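Local coordinates for NikO protein (Streptomyces tendae, PDB 4FQD) that transfers an enolpyruvyl group from phosphoenolpyruvate, probably to a uridine nucleotide, in the biosynthesis of nikkomycin, at residues V28-T40 and V259-W271. The protein carries 4 engineered substitutions. Numbering follows the deposited sequence.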
loop_
_atom_site.group_PDB
_atom_site.type_symbol
_atom_site.label_atom_id
_atom_site.label_comp_id
_atom_site.label_asym_id
_atom_site.label_seq_id
_atom_site.Cartn_x
_atom_site.Cartn_y
_atom_site.Cartn_z
ATOM N N VAL A 28 -2.306 -29.425 -14.588
ATOM C CA VAL A 28 -0.971 -29.292 -14.018
ATOM C C VAL A 28 -0.952 -29.764 -12.569
ATOM O O VAL A 28 -1.898 -29.529 -11.816
ATOM C CB VAL A 28 -0.463 -27.835 -14.085
ATOM C CG1 VAL A 28 -0.150 -27.445 -15.519
ATOM C CG2 VAL A 28 -1.482 -26.884 -13.479
ATOM N N ARG A 29 0.124 -30.441 -12.183
ATOM C CA ARG A 29 0.296 -30.850 -10.797
ATOM C C ARG A 29 1.431 -30.063 -10.154
ATOM O O ARG A 29 2.513 -29.927 -10.727
ATOM C CB ARG A 29 0.541 -32.360 -10.686
ATOM C CG ARG A 29 1.749 -32.865 -11.453
ATOM C CD ARG A 29 1.946 -34.360 -11.250
ATOM N NE ARG A 29 2.183 -34.704 -9.849
ATOM C CZ ARG A 29 1.512 -35.640 -9.186
ATOM N NH1 ARG A 29 0.558 -36.332 -9.793
ATOM N NH2 ARG A 29 1.796 -35.887 -7.913
ATOM N N THR A 30 1.172 -29.535 -8.965
ATOM C CA THR A 30 2.153 -28.719 -8.265
ATOM C C THR A 30 3.150 -29.575 -7.498
ATOM O O THR A 30 2.882 -30.737 -7.189
ATOM C CB THR A 30 1.472 -27.751 -7.279
ATOM O OG1 THR A 30 0.690 -28.498 -6.339
ATOM C CG2 THR A 30 0.572 -26.777 -8.022
ATOM N N SER A 31 4.305 -28.992 -7.201
ATOM C CA SER A 31 5.290 -29.638 -6.345
ATOM C C SER A 31 5.245 -28.998 -4.964
ATOM O O SER A 31 4.618 -27.954 -4.777
ATOM C CB SER A 31 6.690 -29.518 -6.945
ATOM O OG SER A 31 6.781 -30.225 -8.171
ATOM N N GLY A 32 5.908 -29.627 -3.999
ATOM C CA GLY A 32 5.911 -29.138 -2.632
ATOM C C GLY A 32 6.592 -27.793 -2.479
ATOM O O GLY A 32 7.398 -27.394 -3.321
ATOM N N PHE A 33 6.261 -27.096 -1.397
ATOM C CA PHE A 33 6.818 -25.778 -1.121
ATOM C C PHE A 33 8.326 -25.856 -0.910
ATOM O O PHE A 33 8.807 -26.553 -0.016
ATOM C CB PHE A 33 6.148 -25.161 0.109
ATOM C CG PHE A 33 6.310 -23.669 0.212
ATOM C CD1 PHE A 33 6.751 -22.924 -0.870
ATOM C CD2 PHE A 33 6.023 -23.011 1.399
ATOM C CE1 PHE A 33 6.899 -21.550 -0.771
ATOM C CE2 PHE A 33 6.169 -21.640 1.504
ATOM C CZ PHE A 33 6.607 -20.908 0.419
ATOM N N LYS A 34 9.058 -25.136 -1.753
ATOM C CA LYS A 34 10.511 -25.060 -1.677
ATOM C C LYS A 34 10.994 -24.575 -0.313
ATOM O O LYS A 34 11.945 -25.118 0.249
ATOM C CB LYS A 34 11.029 -24.118 -2.764
ATOM C CG LYS A 34 12.439 -23.612 -2.533
ATOM C CD LYS A 34 12.805 -22.545 -3.548
ATOM C CE LYS A 34 14.176 -21.961 -3.257
ATOM N NZ LYS A 34 14.541 -20.895 -4.229
ATOM N N HIS A 35 10.330 -23.553 0.213
ATOM C CA HIS A 35 10.743 -22.944 1.472
ATOM C C HIS A 35 10.408 -23.817 2.681
ATOM O O HIS A 35 11.134 -23.814 3.675
ATOM C CB HIS A 35 10.138 -21.546 1.608
ATOM C CG HIS A 35 10.586 -20.593 0.544
ATOM N ND1 HIS A 35 9.705 -19.826 -0.191
ATOM C CD2 HIS A 35 11.823 -20.284 0.087
ATOM C CE1 HIS A 35 10.380 -19.089 -1.053
ATOM N NE2 HIS A 35 11.667 -19.345 -0.905
ATOM N N SER A 36 9.313 -24.567 2.591
ATOM C CA SER A 36 8.949 -25.511 3.645
ATOM C C SER A 36 9.911 -26.691 3.652
ATOM O O SER A 36 10.217 -27.252 4.704
ATOM C CB SER A 36 7.517 -26.012 3.459
ATOM O OG SER A 36 6.579 -24.994 3.748
ATOM N N LEU A 37 10.375 -27.065 2.464
ATOM C CA LEU A 37 11.362 -28.125 2.323
ATOM C C LEU A 37 12.645 -27.766 3.061
ATOM O O LEU A 37 13.218 -28.594 3.765
ATOM C CB LEU A 37 11.662 -28.372 0.845
ATOM C CG LEU A 37 12.890 -29.228 0.537
ATOM C CD1 LEU A 37 12.742 -30.625 1.113
ATOM C CD2 LEU A 37 13.120 -29.288 -0.957
ATOM N N VAL A 38 13.083 -26.523 2.893
ATOM C CA VAL A 38 14.287 -26.032 3.552
ATOM C C VAL A 38 14.162 -26.099 5.070
ATOM O O VAL A 38 15.044 -26.623 5.751
ATOM C CB VAL A 38 14.603 -24.581 3.133
ATOM C CG1 VAL A 38 15.661 -23.976 4.043
ATOM C CG2 VAL A 38 15.043 -24.534 1.675
ATOM N N THR A 39 13.058 -25.578 5.596
ATOM C CA THR A 39 12.849 -25.523 7.039
ATOM C C THR A 39 12.623 -26.903 7.654
ATOM O O THR A 39 13.003 -27.148 8.797
ATOM C CB THR A 39 11.676 -24.596 7.406
ATOM O OG1 THR A 39 10.509 -24.983 6.670
ATOM C CG2 THR A 39 12.019 -23.152 7.078
ATOM N N THR A 40 12.003 -27.801 6.895
ATOM C CA THR A 40 11.784 -29.166 7.360
ATOM C C THR A 40 13.111 -29.915 7.442
ATOM O O THR A 40 13.379 -30.626 8.411
ATOM C CB THR A 40 10.817 -29.933 6.440
ATOM O OG1 THR A 40 9.564 -29.242 6.378
ATOM C CG2 THR A 40 10.586 -31.344 6.961
ATOM N N VAL A 259 5.951 -36.338 6.994
ATOM C CA VAL A 259 5.334 -35.062 6.650
ATOM C C VAL A 259 5.118 -34.896 5.145
ATOM O O VAL A 259 6.006 -35.174 4.339
ATOM C CB VAL A 259 6.149 -33.870 7.216
ATOM C CG1 VAL A 259 7.598 -33.940 6.757
ATOM C CG2 VAL A 259 5.513 -32.544 6.824
ATOM N N THR A 260 3.919 -34.457 4.775
ATOM C CA THR A 260 3.605 -34.158 3.385
ATOM C C THR A 260 3.618 -32.650 3.164
ATOM O O THR A 260 2.795 -31.926 3.726
ATOM C CB THR A 260 2.228 -34.715 2.991
ATOM O OG1 THR A 260 2.191 -36.124 3.247
ATOM C CG2 THR A 260 1.954 -34.463 1.516
ATOM N N LEU A 261 4.557 -32.181 2.348
ATOM C CA LEU A 261 4.733 -30.749 2.121
ATOM C C LEU A 261 3.499 -30.077 1.534
ATOM O O LEU A 261 2.786 -30.656 0.715
ATOM C CB LEU A 261 5.930 -30.486 1.206
ATOM C CG LEU A 261 7.322 -30.734 1.784
ATOM C CD1 LEU A 261 8.394 -30.333 0.782
ATOM C CD2 LEU A 261 7.503 -29.991 3.097
ATOM N N ILE A 262 3.258 -28.847 1.970
ATOM C CA ILE A 262 2.225 -28.008 1.385
ATOM C C ILE A 262 2.643 -27.675 -0.048
ATOM O O ILE A 262 3.827 -27.457 -0.311
ATOM C CB ILE A 262 2.022 -26.721 2.228
ATOM C CG1 ILE A 262 0.863 -25.877 1.697
ATOM C CG2 ILE A 262 3.303 -25.899 2.294
ATOM C CD1 ILE A 262 0.527 -24.696 2.582
ATOM N N PRO A 263 1.684 -27.688 -0.989
ATOM C CA PRO A 263 1.984 -27.327 -2.378
ATOM C C PRO A 263 2.659 -25.962 -2.474
ATOM O O PRO A 263 2.333 -25.064 -1.696
ATOM C CB PRO A 263 0.603 -27.283 -3.027
ATOM C CG PRO A 263 -0.183 -28.288 -2.260
ATOM C CD PRO A 263 0.306 -28.189 -0.839
ATOM N N ASP A 264 3.598 -25.824 -3.408
ATOM C CA ASP A 264 4.371 -24.595 -3.555
ATOM C C ASP A 264 3.458 -23.395 -3.779
ATOM O O ASP A 264 2.710 -23.345 -4.754
ATOM C CB ASP A 264 5.377 -24.723 -4.699
ATOM C CG ASP A 264 6.436 -23.638 -4.671
ATOM O OD1 ASP A 264 6.148 -22.509 -5.123
ATOM O OD2 ASP A 264 7.560 -23.915 -4.201
ATOM N N LEU A 265 3.528 -22.436 -2.861
ATOM C CA LEU A 265 2.630 -21.288 -2.858
ATOM C C LEU A 265 2.766 -20.435 -4.115
ATOM O O LEU A 265 1.769 -20.045 -4.721
ATOM C CB LEU A 265 2.874 -20.427 -1.615
ATOM C CG LEU A 265 2.813 -21.149 -0.268
ATOM C CD1 LEU A 265 2.972 -20.169 0.881
ATOM C CD2 LEU A 265 1.517 -21.921 -0.135
ATOM N N ILE A 266 4.003 -20.149 -4.504
ATOM C CA ILE A 266 4.252 -19.292 -5.657
ATOM C C ILE A 266 3.981 -20.027 -6.968
ATOM O O ILE A 266 3.617 -19.411 -7.970
ATOM C CB ILE A 266 5.684 -18.722 -5.645
ATOM C CG1 ILE A 266 6.014 -18.159 -4.262
ATOM C CG2 ILE A 266 5.842 -17.641 -6.702
ATOM C CD1 ILE A 266 5.050 -17.085 -3.794
ATOM N N GLU A 267 4.146 -21.347 -6.960
ATOM C CA GLU A 267 3.829 -22.142 -8.140
ATOM C C GLU A 267 2.331 -22.090 -8.413
ATOM O O GLU A 267 1.906 -22.023 -9.567
ATOM C CB GLU A 267 4.285 -23.593 -7.976
ATOM C CG GLU A 267 4.057 -24.437 -9.223
ATOM C CD GLU A 267 4.371 -25.906 -9.017
ATOM O OE1 GLU A 267 4.800 -26.276 -7.903
ATOM O OE2 GLU A 267 4.184 -26.691 -9.972
ATOM N N VAL A 268 1.538 -22.118 -7.346
ATOM C CA VAL A 268 0.089 -22.002 -7.465
ATOM C C VAL A 268 -0.278 -20.659 -8.085
ATOM O O VAL A 268 -1.083 -20.594 -9.014
ATOM C CB VAL A 268 -0.612 -22.146 -6.099
ATOM C CG1 VAL A 268 -2.098 -21.841 -6.226
ATOM C CG2 VAL A 268 -0.397 -23.542 -5.537
ATOM N N VAL A 269 0.327 -19.593 -7.568
ATOM C CA VAL A 269 0.134 -18.252 -8.107
ATOM C C VAL A 269 0.512 -18.211 -9.584
ATOM O O VAL A 269 -0.210 -17.643 -10.406
ATOM C CB VAL A 269 0.983 -17.213 -7.343
ATOM C CG1 VAL A 269 0.886 -15.845 -8.006
ATOM C CG2 VAL A 269 0.552 -17.140 -5.888
ATOM N N THR A 270 1.641 -18.833 -9.910
ATOM C CA THR A 270 2.153 -18.859 -11.275
ATOM C C THR A 270 1.172 -19.515 -12.243
ATOM O O THR A 270 0.949 -19.015 -13.345
ATOM C CB THR A 270 3.506 -19.596 -11.350
ATOM O OG1 THR A 270 4.435 -18.985 -10.447
ATOM C CG2 THR A 270 4.068 -19.544 -12.762
ATOM N N TRP A 271 0.583 -20.630 -11.825
ATOM C CA TRP A 271 -0.347 -21.358 -12.681
ATOM C C TRP A 271 -1.700 -20.663 -12.806
ATOM O O TRP A 271 -2.346 -20.733 -13.851
ATOM C CB TRP A 271 -0.525 -22.799 -12.194
ATOM C CG TRP A 271 0.669 -23.662 -12.451
ATOM C CD1 TRP A 271 1.435 -24.301 -11.520
ATOM C CD2 TRP A 271 1.243 -23.973 -13.725
ATOM N NE1 TRP A 271 2.447 -24.996 -12.137
ATOM C CE2 TRP A 271 2.351 -24.810 -13.492
ATOM C CE3 TRP A 271 0.926 -23.628 -15.044
ATOM C CZ2 TRP A 271 3.143 -25.307 -14.523
ATOM C CZ3 TRP A 271 1.712 -24.122 -16.066
ATOM C CH2 TRP A 271 2.808 -24.952 -15.801
HETATM O O HOH W 1 5.326 -29.085 -10.660
#
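Ser31 and Phe33 bond to the 259-271 segment through their backbones. Asp264 N donates to Ser31 O at 2.7 Å, and Phe33 N donates to Ile262 O, also at 2.7 Å. The two bonds frame a single beta bridge between Gly32 and Pro263. Glu267, extended with CG anti to its backbone N (chi1 -176°), reaches back from its helix to this crossing. Its OE1 accepts from Ser31 N at 2.8 Å on the syn side, tilted from the carboxylate plane. OE2 takes Trp271 NE1 on its anti lone pair, in the indole plane. A water lies within bonding distance of OE2, Arg29 O and Ser31 OG. The two N-H donors, one on each oxygen, hold the rotation of the buried carboxylate. A leucine in place of Glu267 would probably leave Ser31 N and Trp271 NE1 without their acceptor. Asp264 joins both helix starts: OD1 caps its own helix at Glu267 N, while OD2 accepts from Lys34 N on its anti side, also tilted from the plane. That OD2 also lies at the edge of the Phe33 ring, with the carboxylate turned 87° to it. Leu265 CG sits over one ring face, 3.9 Å from the centroid, and His35 CB lies toward the rim of the other. At one end Val28 CG1 covers the six-membered ring of Trp271. At the other, Leu261 CD1 meets Leu37 CB at 3.8 Å. Farther out, Thr286 O accepts from Thr30 OG1. Strands 27-29 and 257-260 each lead through this crossing to a helix on the far side. It is the double-stranded interdomain connection of the two-domain inverse alpha/beta barrel of MurA and EPSP synthase.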